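Local structure of putative sugar binding protein (Salmonella enterica subsp. enterica serovar Typhimurium, 3KNZ) at residues E118-N122 with V123-T127; A175-Q179 with Q180-D184; K197-N200 with H201-A204; Y256-E259 with E260-G264. The protein probably binds a carbohydrate derivative through its SIS (sugar isomerase) fold and may act like the isomerising glutamine-fructose-6-phosphate transaminases. One frame throughout, in Å; residues are numbered along the deposited sequence.

Contact 1. Residues E118-N122 with V123-T127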
loop_
_atom_site.group_PDB
_atom_site.type_symbol
_atom_site.label_atom_id
_atom_site.label_comp_id
_atom_site.label_asym_id
_atom_site.label_seq_id
_atom_site.Cartn_x
_atom_site.Cartn_y
_atom_site.Cartn_z
ATOM N N GLU A 118 9.308 -3.672 18.592
ATOM C CA GLU A 118 9.480 -4.642 19.672
ATOM C C GLU A 118 9.369 -6.064 19.129
ATOM O O GLU A 118 10.069 -6.963 19.593
ATOM C CB GLU A 118 8.496 -4.390 20.827
ATOM C CG GLU A 118 8.883 -3.192 21.687
ATOM C CD GLU A 118 7.803 -2.769 22.680
ATOM O OE1 GLU A 118 6.653 -3.252 22.581
ATOM O OE2 GLU A 118 8.107 -1.931 23.560
ATOM N N ARG A 119 8.519 -6.272 18.130
ATOM C CA ARG A 119 8.400 -7.604 17.552
ATOM C C ARG A 119 9.658 -7.977 16.781
ATOM O O ARG A 119 10.111 -9.121 16.849
ATOM C CB ARG A 119 7.168 -7.725 16.660
ATOM C CG ARG A 119 5.854 -7.735 17.434
ATOM C CD ARG A 119 4.677 -8.122 16.545
ATOM N NE ARG A 119 4.546 -7.254 15.376
ATOM C CZ ARG A 119 3.859 -6.112 15.349
ATOM N NH1 ARG A 119 3.229 -5.674 16.432
ATOM N NH2 ARG A 119 3.805 -5.398 14.231
ATOM N N ALA A 120 10.223 -7.012 16.062
ATOM C CA ALA A 120 11.435 -7.253 15.290
ATOM C C ALA A 120 12.604 -7.516 16.228
ATOM O O ALA A 120 13.444 -8.386 15.981
ATOM C CB ALA A 120 11.740 -6.065 14.387
ATOM N N ARG A 121 12.639 -6.776 17.324
ATOM C CA ARG A 121 13.727 -6.894 18.270
ATOM C C ARG A 121 13.714 -8.259 18.966
ATOM O O ARG A 121 14.761 -8.867 19.173
ATOM C CB ARG A 121 13.640 -5.759 19.294
ATOM C CG ARG A 121 14.975 -5.333 19.864
ATOM C CD ARG A 121 14.786 -4.219 20.857
ATOM N NE ARG A 121 16.021 -3.491 21.106
ATOM C CZ ARG A 121 16.116 -2.466 21.944
ATOM N NH1 ARG A 121 15.052 -2.062 22.623
ATOM N NH2 ARG A 121 17.275 -1.845 22.113
ATOM N N ASN A 122 12.527 -8.750 19.305
ATOM C CA ASN A 122 12.402 -10.019 20.015
ATOM C C ASN A 122 12.872 -11.222 19.216
ATOM O O ASN A 122 13.129 -12.284 19.780
ATOM C CB ASN A 122 10.959 -10.236 20.482
ATOM C CG ASN A 122 10.515 -9.208 21.521
ATOM O OD1 ASN A 122 11.345 -8.574 22.190
ATOM N ND2 ASN A 122 9.200 -9.043 21.664
ATOM N N VAL A 123 12.994 -11.052 17.906
ATOM C CA VAL A 123 13.420 -12.137 17.036
ATOM C C VAL A 123 14.873 -11.985 16.559
ATOM O O VAL A 123 15.401 -12.863 15.879
ATOM C CB VAL A 123 12.450 -12.280 15.852
ATOM C CG1 VAL A 123 13.057 -13.098 14.752
ATOM C CG2 VAL A 123 11.155 -12.902 16.330
ATOM N N GLY A 124 15.526 -10.884 16.922
ATOM C CA GLY A 124 16.924 -10.689 16.552
ATOM C C GLY A 124 17.248 -9.607 15.532
ATOM O O GLY A 124 18.415 -9.371 15.236
ATOM N N HIS A 125 16.237 -8.943 14.983
ATOM C CA HIS A 125 16.497 -7.882 14.013
ATOM C C HIS A 125 16.995 -6.634 14.739
ATOM O O HIS A 125 16.615 -6.386 15.882
ATOM C CB HIS A 125 15.241 -7.546 13.203
ATOM C CG HIS A 125 14.684 -8.701 12.433
ATOM N ND1 HIS A 125 15.232 -9.136 11.245
ATOM C CD2 HIS A 125 13.620 -9.504 12.673
ATOM C CE1 HIS A 125 14.538 -10.167 10.795
ATOM N NE2 HIS A 125 13.555 -10.411 11.644
ATOM N N ILE A 126 17.858 -5.863 14.083
ATOM C CA ILE A 126 18.355 -4.625 14.667
ATOM C C ILE A 126 17.274 -3.581 14.432
ATOM O O ILE A 126 16.665 -3.560 13.367
ATOM C CB ILE A 126 19.682 -4.126 14.024
ATOM C CG1 ILE A 126 20.824 -5.120 14.246
ATOM C CG2 ILE A 126 20.083 -2.761 14.595
ATOM C CD1 ILE A 126 20.776 -6.326 13.342
ATOM N N THR A 127 17.032 -2.727 15.420
ATOM C CA THR A 127 16.026 -1.689 15.276
ATOM C C THR A 127 16.627 -0.292 15.341
ATOM O O THR A 127 17.675 -0.082 15.948
ATOM C CB THR A 127 14.956 -1.792 16.365
ATOM O OG1 THR A 127 15.586 -1.727 17.653
ATOM C CG2 THR A 127 14.172 -3.091 16.227
#

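Contact 2. Residues A175-Q179 with Q180-D184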
loop_
_atom_site.group_PDB
_atom_site.type_symbol
_atom_site.label_atom_id
_atom_site.label_comp_id
_atom_site.label_asym_id
_atom_site.label_seq_id
_atom_site.Cartn_x
_atom_site.Cartn_y
_atom_site.Cartn_z
ATOM N N ALA A 175 25.700 7.112 4.716
ATOM C CA ALA A 175 26.536 6.642 5.814
ATOM C C ALA A 175 26.873 5.164 5.598
ATOM O O ALA A 175 28.016 4.750 5.796
ATOM C CB ALA A 175 25.842 6.850 7.152
ATOM N N VAL A 176 25.884 4.375 5.176
ATOM C CA VAL A 176 26.106 2.953 4.917
ATOM C C VAL A 176 27.075 2.767 3.748
ATOM O O VAL A 176 27.977 1.925 3.809
ATOM C CB VAL A 176 24.777 2.194 4.641
ATOM C CG1 VAL A 176 25.051 0.785 4.115
ATOM C CG2 VAL A 176 23.909 2.155 5.904
ATOM N N ALA A 177 26.894 3.560 2.692
ATOM C CA ALA A 177 27.781 3.485 1.523
ATOM C C ALA A 177 29.214 3.872 1.916
ATOM O O ALA A 177 30.184 3.296 1.416
ATOM C CB ALA A 177 27.264 4.369 0.381
ATOM N N GLY A 178 29.346 4.835 2.823
ATOM C CA GLY A 178 30.660 5.254 3.295
ATOM C C GLY A 178 31.375 4.158 4.068
ATOM O O GLY A 178 32.507 3.808 3.746
ATOM N N GLN A 179 30.718 3.626 5.098
ATOM C CA GLN A 179 31.285 2.541 5.903
ATOM C C GLN A 179 31.747 1.372 5.051
ATOM O O GLN A 179 32.813 0.809 5.290
ATOM C CB GLN A 179 30.263 2.025 6.916
ATOM C CG GLN A 179 30.244 2.765 8.231
ATOM C CD GLN A 179 31.406 2.383 9.134
ATOM O OE1 GLN A 179 31.972 1.296 9.008
ATOM N NE2 GLN A 179 31.751 3.268 10.068
ATOM N N GLN A 180 30.949 1.015 4.053
ATOM C CA GLN A 180 31.251 -0.126 3.203
ATOM C C GLN A 180 32.165 0.246 2.036
ATOM O O GLN A 180 32.317 -0.515 1.087
ATOM C CB GLN A 180 29.938 -0.751 2.729
ATOM C CG GLN A 180 29.069 -1.191 3.917
ATOM C CD GLN A 180 27.684 -1.688 3.545
ATOM O OE1 GLN A 180 27.254 -1.596 2.395
ATOM N NE2 GLN A 180 26.967 -2.207 4.539
ATOM N N GLN A 181 32.781 1.420 2.132
ATOM C CA GLN A 181 33.717 1.928 1.129
ATOM C C GLN A 181 33.201 1.883 -0.313
ATOM O O GLN A 181 33.945 1.534 -1.234
ATOM C CB GLN A 181 35.068 1.213 1.245
ATOM C CG GLN A 181 35.750 1.414 2.600
ATOM C CD GLN A 181 37.204 0.978 2.597
ATOM O OE1 GLN A 181 37.757 0.619 1.554
ATOM N NE2 GLN A 181 37.839 1.023 3.764
ATOM N N ARG A 182 31.932 2.244 -0.496
ATOM C CA ARG A 182 31.322 2.296 -1.829
ATOM C C ARG A 182 30.945 3.725 -2.217
ATOM O O ARG A 182 30.286 3.950 -3.228
ATOM C CB ARG A 182 30.089 1.391 -1.909
ATOM C CG ARG A 182 30.411 -0.103 -1.894
ATOM C CD ARG A 182 29.155 -0.970 -1.976
ATOM N NE ARG A 182 28.272 -0.756 -0.830
ATOM C CZ ARG A 182 27.238 0.082 -0.808
ATOM N NH1 ARG A 182 26.918 0.798 -1.881
ATOM N NH2 ARG A 182 26.515 0.198 0.299
ATOM N N LEU A 183 31.371 4.688 -1.404
ATOM C CA LEU A 183 31.117 6.104 -1.662
ATOM C C LEU A 183 32.392 6.888 -1.354
ATOM O O LEU A 183 32.671 7.191 -0.191
ATOM C CB LEU A 183 29.975 6.621 -0.781
ATOM C CG LEU A 183 29.603 8.101 -0.919
ATOM C CD1 LEU A 183 28.907 8.364 -2.246
ATOM C CD2 LEU A 183 28.717 8.537 0.235
ATOM N N ASP A 184 33.175 7.211 -2.379
ATOM C CA ASP A 184 34.405 7.959 -2.141
ATOM C C ASP A 184 34.123 9.461 -1.973
ATOM O O ASP A 184 32.972 9.909 -2.072
ATOM C CB ASP A 184 35.465 7.670 -3.222
ATOM C CG ASP A 184 35.047 8.120 -4.612
ATOM O OD1 ASP A 184 34.220 9.053 -4.729
ATOM O OD2 ASP A 184 35.576 7.546 -5.594
#

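Contact 3. Residues K197-N200 with H201-A204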
loop_
_atom_site.group_PDB
_atom_site.type_symbol
_atom_site.label_atom_id
_atom_site.label_comp_id
_atom_site.label_asym_id
_atom_site.label_seq_id
_atom_site.Cartn_x
_atom_site.Cartn_y
_atom_site.Cartn_z
ATOM N N LYS A 197 22.176 22.167 -4.319
ATOM C CA LYS A 197 21.643 22.930 -5.435
ATOM C C LYS A 197 20.111 22.900 -5.398
ATOM O O LYS A 197 19.464 23.937 -5.565
ATOM C CB LYS A 197 22.160 22.404 -6.771
ATOM C CG LYS A 197 21.731 23.248 -7.975
ATOM C CD LYS A 197 22.248 22.666 -9.281
ATOM C CE LYS A 197 21.733 23.431 -10.489
ATOM N NZ LYS A 197 22.150 22.791 -11.772
ATOM N N THR A 198 19.535 21.719 -5.171
ATOM C CA THR A 198 18.085 21.592 -5.074
ATOM C C THR A 198 17.558 22.451 -3.919
ATOM O O THR A 198 16.593 23.204 -4.088
ATOM C CB THR A 198 17.628 20.112 -4.907
ATOM O OG1 THR A 198 17.938 19.370 -6.092
ATOM C CG2 THR A 198 16.123 20.023 -4.669
ATOM N N PHE A 199 18.204 22.376 -2.759
ATOM C CA PHE A 199 17.736 23.158 -1.619
ATOM C C PHE A 199 17.790 24.670 -1.877
ATOM O O PHE A 199 16.873 25.396 -1.487
ATOM C CB PHE A 199 18.476 22.787 -0.326
ATOM C CG PHE A 199 18.352 21.324 0.056
ATOM C CD1 PHE A 199 17.238 20.577 -0.309
ATOM C CD2 PHE A 199 19.316 20.719 0.846
ATOM C CE1 PHE A 199 17.129 19.249 0.048
ATOM C CE2 PHE A 199 19.205 19.395 1.215
ATOM C CZ PHE A 199 18.110 18.659 0.817
ATOM N N ASN A 200 18.845 25.141 -2.540
ATOM C CA ASN A 200 18.960 26.562 -2.873
ATOM C C ASN A 200 17.916 27.047 -3.879
ATOM O O ASN A 200 17.645 28.238 -3.963
ATOM C CB ASN A 200 20.347 26.866 -3.430
ATOM C CG ASN A 200 21.407 26.893 -2.363
ATOM O OD1 ASN A 200 21.162 27.337 -1.236
ATOM N ND2 ASN A 200 22.606 26.444 -2.713
ATOM N N HIS A 201 17.352 26.128 -4.653
ATOM C CA HIS A 201 16.347 26.474 -5.654
ATOM C C HIS A 201 14.913 26.441 -5.110
ATOM O O HIS A 201 13.982 26.886 -5.784
ATOM C CB HIS A 201 16.487 25.556 -6.882
ATOM C CG HIS A 201 17.576 25.972 -7.828
ATOM N ND1 HIS A 201 17.321 26.653 -9.001
ATOM C CD2 HIS A 201 18.922 25.835 -7.761
ATOM C CE1 HIS A 201 18.461 26.900 -9.623
ATOM N NE2 HIS A 201 19.447 26.416 -8.890
ATOM N N LEU A 202 14.731 25.948 -3.889
ATOM C CA LEU A 202 13.381 25.843 -3.316
ATOM C C LEU A 202 12.700 27.200 -3.050
ATOM O O LEU A 202 11.507 27.354 -3.297
ATOM C CB LEU A 202 13.390 24.980 -2.045
ATOM C CG LEU A 202 13.835 23.529 -2.256
ATOM C CD1 LEU A 202 13.780 22.733 -0.969
ATOM C CD2 LEU A 202 12.988 22.852 -3.334
ATOM N N PRO A 203 13.453 28.191 -2.558
ATOM C CA PRO A 203 12.799 29.466 -2.294
ATOM C C PRO A 203 12.089 30.039 -3.514
ATOM O O PRO A 203 10.993 30.593 -3.387
ATOM C CB PRO A 203 13.956 30.361 -1.864
ATOM C CG PRO A 203 14.930 29.413 -1.254
ATOM C CD PRO A 203 14.852 28.185 -2.102
ATOM N N ALA A 204 12.704 29.902 -4.684
ATOM C CA ALA A 204 12.104 30.407 -5.907
ATOM C C ALA A 204 10.848 29.600 -6.226
ATOM O O ALA A 204 9.857 30.151 -6.692
ATOM C CB ALA A 204 13.097 30.349 -7.058
#

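Contact 4. Residues Y256-E259 with E260-G264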
loop_
_atom_site.group_PDB
_atom_site.type_symbol
_atom_site.label_atom_id
_atom_site.label_comp_id
_atom_site.label_asym_id
_atom_site.label_seq_id
_atom_site.Cartn_x
_atom_site.Cartn_y
_atom_site.Cartn_z
ATOM N N TYR A 256 -2.329 8.807 -7.131
ATOM C CA TYR A 256 -2.105 7.534 -7.789
ATOM C C TYR A 256 -0.828 7.529 -8.607
ATOM O O TYR A 256 -0.357 8.580 -9.037
ATOM C CB TYR A 256 -3.258 7.252 -8.753
ATOM C CG TYR A 256 -4.633 7.307 -8.131
ATOM C CD1 TYR A 256 -5.241 8.524 -7.858
ATOM C CD2 TYR A 256 -5.339 6.145 -7.848
ATOM C CE1 TYR A 256 -6.495 8.586 -7.302
ATOM C CE2 TYR A 256 -6.597 6.198 -7.295
ATOM C CZ TYR A 256 -7.169 7.417 -7.021
ATOM O OH TYR A 256 -8.427 7.478 -6.474
ATOM N N GLU A 257 -0.263 6.344 -8.816
ATOM C CA GLU A 257 0.838 6.216 -9.748
ATOM C C GLU A 257 0.133 6.276 -11.112
ATOM O O GLU A 257 -0.992 5.788 -11.254
ATOM C CB GLU A 257 1.610 4.920 -9.539
ATOM C CG GLU A 257 2.772 4.721 -10.528
ATOM C CD GLU A 257 2.341 4.149 -11.873
ATOM O OE1 GLU A 257 1.444 3.275 -11.899
ATOM O OE2 GLU A 257 2.920 4.552 -12.907
ATOM N N PHE A 258 0.775 6.887 -12.104
ATOM C CA PHE A 258 0.134 7.111 -13.406
ATOM C C PHE A 258 -0.589 5.922 -14.042
ATOM O O PHE A 258 -1.769 6.034 -14.385
ATOM C CB PHE A 258 1.123 7.706 -14.419
ATOM C CG PHE A 258 0.508 7.988 -15.764
ATOM C CD1 PHE A 258 -0.383 9.028 -15.923
ATOM C CD2 PHE A 258 0.818 7.213 -16.866
ATOM C CE1 PHE A 258 -0.951 9.286 -17.151
ATOM C CE2 PHE A 258 0.252 7.476 -18.092
ATOM C CZ PHE A 258 -0.632 8.513 -18.233
ATOM N N GLU A 259 0.110 4.805 -14.227
ATOM C CA GLU A 259 -0.484 3.637 -14.894
ATOM C C GLU A 259 -1.568 2.967 -14.061
ATOM O O GLU A 259 -2.544 2.458 -14.604
ATOM C CB GLU A 259 0.593 2.628 -15.280
ATOM C CG GLU A 259 1.632 3.179 -16.259
ATOM C CD GLU A 259 1.055 3.525 -17.622
ATOM O OE1 GLU A 259 -0.072 3.075 -17.937
ATOM O OE2 GLU A 259 1.741 4.246 -18.383
ATOM N N GLU A 260 -1.399 2.955 -12.747
ATOM C CA GLU A 260 -2.435 2.413 -11.884
ATOM C C GLU A 260 -3.691 3.251 -12.103
ATOM O O GLU A 260 -4.801 2.722 -12.167
ATOM C CB GLU A 260 -2.008 2.465 -10.417
ATOM C CG GLU A 260 -0.854 1.555 -10.104
ATOM C CD GLU A 260 -1.174 0.123 -10.427
ATOM O OE1 GLU A 260 -2.183 -0.383 -9.899
ATOM O OE2 GLU A 260 -0.416 -0.498 -11.201
ATOM N N PHE A 261 -3.486 4.562 -12.232
ATOM C CA PHE A 261 -4.554 5.514 -12.464
ATOM C C PHE A 261 -5.278 5.226 -13.779
ATOM O O PHE A 261 -6.502 5.138 -13.804
ATOM C CB PHE A 261 -4.004 6.937 -12.453
ATOM C CG PHE A 261 -5.049 7.982 -12.640
ATOM C CD1 PHE A 261 -5.888 8.332 -11.601
ATOM C CD2 PHE A 261 -5.199 8.616 -13.855
ATOM C CE1 PHE A 261 -6.856 9.293 -11.769
ATOM C CE2 PHE A 261 -6.160 9.573 -14.025
ATOM C CZ PHE A 261 -6.993 9.912 -12.976
ATOM N N ILE A 262 -4.530 5.076 -14.867
ATOM C CA ILE A 262 -5.143 4.751 -16.148
ATOM C C ILE A 262 -5.920 3.433 -16.048
ATOM O O ILE A 262 -7.075 3.334 -16.478
ATOM C CB ILE A 262 -4.087 4.593 -17.260
ATOM C CG1 ILE A 262 -3.409 5.935 -17.564
ATOM C CG2 ILE A 262 -4.728 4.030 -18.519
ATOM C CD1 ILE A 262 -4.360 7.040 -17.961
ATOM N N HIS A 263 -5.280 2.430 -15.455
ATOM C CA HIS A 263 -5.863 1.105 -15.337
ATOM C C HIS A 263 -7.169 1.066 -14.518
ATOM O O HIS A 263 -8.049 0.250 -14.804
ATOM C CB HIS A 263 -4.820 0.140 -14.774
ATOM C CG HIS A 263 -5.264 -1.289 -14.757
ATOM N ND1 HIS A 263 -5.501 -1.982 -13.588
ATOM C CD2 HIS A 263 -5.539 -2.148 -15.766
ATOM C CE1 HIS A 263 -5.885 -3.212 -13.878
ATOM N NE2 HIS A 263 -5.920 -3.336 -15.192
ATOM N N GLY A 264 -7.304 1.946 -13.524
ATOM C CA GLY A 264 -8.527 2.009 -12.711
ATOM C C GLY A 264 -9.233 3.358 -12.801
ATOM O O GLY A 264 -9.872 3.791 -11.839
HETATM O O HOH W 1 1.532 0.817 -12.436
#

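Contact 1. Residues E118-N122 with V123-T127
Arg-121 reaches from the last turn of helix 111-122 across Thr-127, the two side chains meeting at about a right angle. Its CB packs on Thr-127 CG2 at 4.1 Å. The chain then runs extended from CG to NE, with CG turned away from the backbone N (chi1 -151°), which carries CD past Thr-127 OG1 and leaves NE 3.9 Å from that hydroxyl oxygen; the oxygen lies over one face of the guanidinium. The tip goes on to Asp-143, where NH2 forms a salt bridge, while Thr-127 OG1 bonds to Ala-141 O. A long, flat-ended arginine thus offers its CB to the threonine methyl and charge to the aspartate.

The chain between them turns by a Schellman motif. His-125 N donates to Ala-120 O at 3.0 Å, and Gly-124 N to Arg-121 O at 3.1 Å. Gly-124 has phi of 111°, where a CB would press on the preceding carbonyl oxygen, so glycine suits the place. His-125 CB packs on Ala-120 CB at 4.0 Å, and its ring nitrogens bond to Leu-93 O and Ala-99 N. The turn belongs to the beta-alpha-beta unit of strand 99-105, helix 111-122 and strand 126-131, with helix 90-95 packed on Arg-119 and Ala-120.

Contact 2. Residues A175-Q179 with Q180-D184
Ala-177 O receives Arg-182 N at 2.8 Å, and this is the longer-reaching backbone bond of a Schellman motif that ends helix 161-179. Its companion joins Gln-181 N to Gly-178 O at 2.9 Å. Gln-181 takes the C-prime place with a positive phi of 50°. One step earlier, Gln-180 N still makes the regular helical bond to Val-176 O.

The side-chain polar bonds sit beside this turn. Gln-180 OE1 accepts from Arg-182 NH2 at 2.9 Å, a nearly straight bond (169°) lying in the guanidinium plane, with a weak second bond from NE. Gln-180 NE2 turns to Thr-46 OG1, so an amide, with both an acceptor and a donor, suits this position. Arg-182 NH2 also bonds to Trp-75 O.

Van der Waals contacts flank the turn. Val-176 and Gln-180 run side by side, with CG1 of the valine 3.6 Å from NE2 of the glutamine. Ala-177 CA lies over one face of the guanidinium, at 3.7 Å from Arg-182 NH2. In the apolar pair, Leu-183 CB meets Ala-177 CB at 3.7 Å; the small alanine lets the returning chain come this close.

Helices 36-47 and 59-76 pack around the turn through Leu-45 and Trp-75, and Leu-183 leads on to helix 185-215, touching Leu-191.

Contact 3. Residues K197-N200 with H201-A204
Thr-198 O and Phe-199 O receive His-201 N and Leu-202 N at 3.1 and 3.3 Å, each from above the carbonyl plane, so the backbone tightens to three-residue spacing just before Pro-203. This is a proline kink inside the long helix 185-215: Pro-203 has no N-H to give, and Ala-204 N makes no bond to the turn before. His-201 N also reaches Lys-197 O, but that four-residue bond is weak.

Lys-197 and His-201 lie side by side and point the same way. The imidazole turns its edge to the backbone, placing CD2 3.0 Å from Lys-197 O and close to the ring plane, while Lys-197 CG rests 3.8 Å from the same CD2. Fully extended beyond CG, the lysine runs along the ring with its methylenes and carries NZ to 5.4 Å from His-201 NE2. Two polar-ended side chains suit this more open side of the helix, although His-201 also touches Val-319.

On the buried side, Phe-199 and Leu-202 also lie side by side, and CD1 of the ring meets CD1 of the leucine at 4.1 Å. The phenylalanine goes on to Phe-327, edge-to-face, and to Leu-27 and Leu-28 of helix 15-32; Leu-202 touches Ile-331 of helix 326-339. Large apolar groups fit the side packed against helices 15-32 and 326-339. At the kink, Pro-203 CD lies 3.4 Å from Asn-200 O and 3.5 Å from Phe-199 O.

Contact 4. Residues Y256-E259 with E260-G264
Glu-257 caps the start of helix 258-263 with both carboxylate oxygens. OE1 accepts from Glu-260 N at 3.0 Å, and OE2 from Glu-259 N at 3.1 Å along a straight bond (170°); each amide meets the carboxylate from above its plane. The chain bends at chi2 (-83°), which folds the head back over the amides of the first turn. A water donates both to Glu-257 OE1 and to Glu-260 OE2, bridging the two carboxylates. Glu-260 OE1 is hydrogen-bonded to Ser-58 OG of the second subunit, while Glu-259 OE2 forms a salt bridge with Arg-285.

Backbone bonds extend the turn: Phe-261 N to Glu-257 O at 2.9 Å, Ile-262 N to Phe-258 O, and His-263 N to Glu-259 O.

Beyond them lies the packing. Ile-262 sets CG1 over one face of the Phe-258 ring, a CH-pi contact 4.1 Å from the centroid and displaced toward the rim. Tyr-256 and Phe-261 meet at 59° between ring planes, centroids 5.5 Å apart, with Phe-261 CD1 over the tyrosine face. The broad rings of Phe-258 and Phe-261 suit their places, each touching both Thr-229 of strand 225-230 and Leu-289 of helix 284-296. The whole is a side-chain N-cap at a strand-to-helix junction, leading from strand 253-257, outermost within this chain in a parallel beta sheet of an alpha/beta fold.

From the N terminus the contacts follow in series; none nests within or crosses another. Contact 1 closes the turn from helix 111-122 into strand 126-131 of the first parallel sheet. Contact 2, with its centre about 25 Å from that of contact 1, ends helix 161-179 and sends the chain into helix 185-215. Contact 3 lies farther along that same helix, its centre about 27 Å from that of contact 2, and on the opposite side of the chain's centre from contact 1. Helix 185-215 thus runs from the end of helix 161-179 to where it packs on helices 15-32 and 326-339. Contact 4 comes last, joining strand 253-257 of the second sheet to helix 258-263 beside the other subunit.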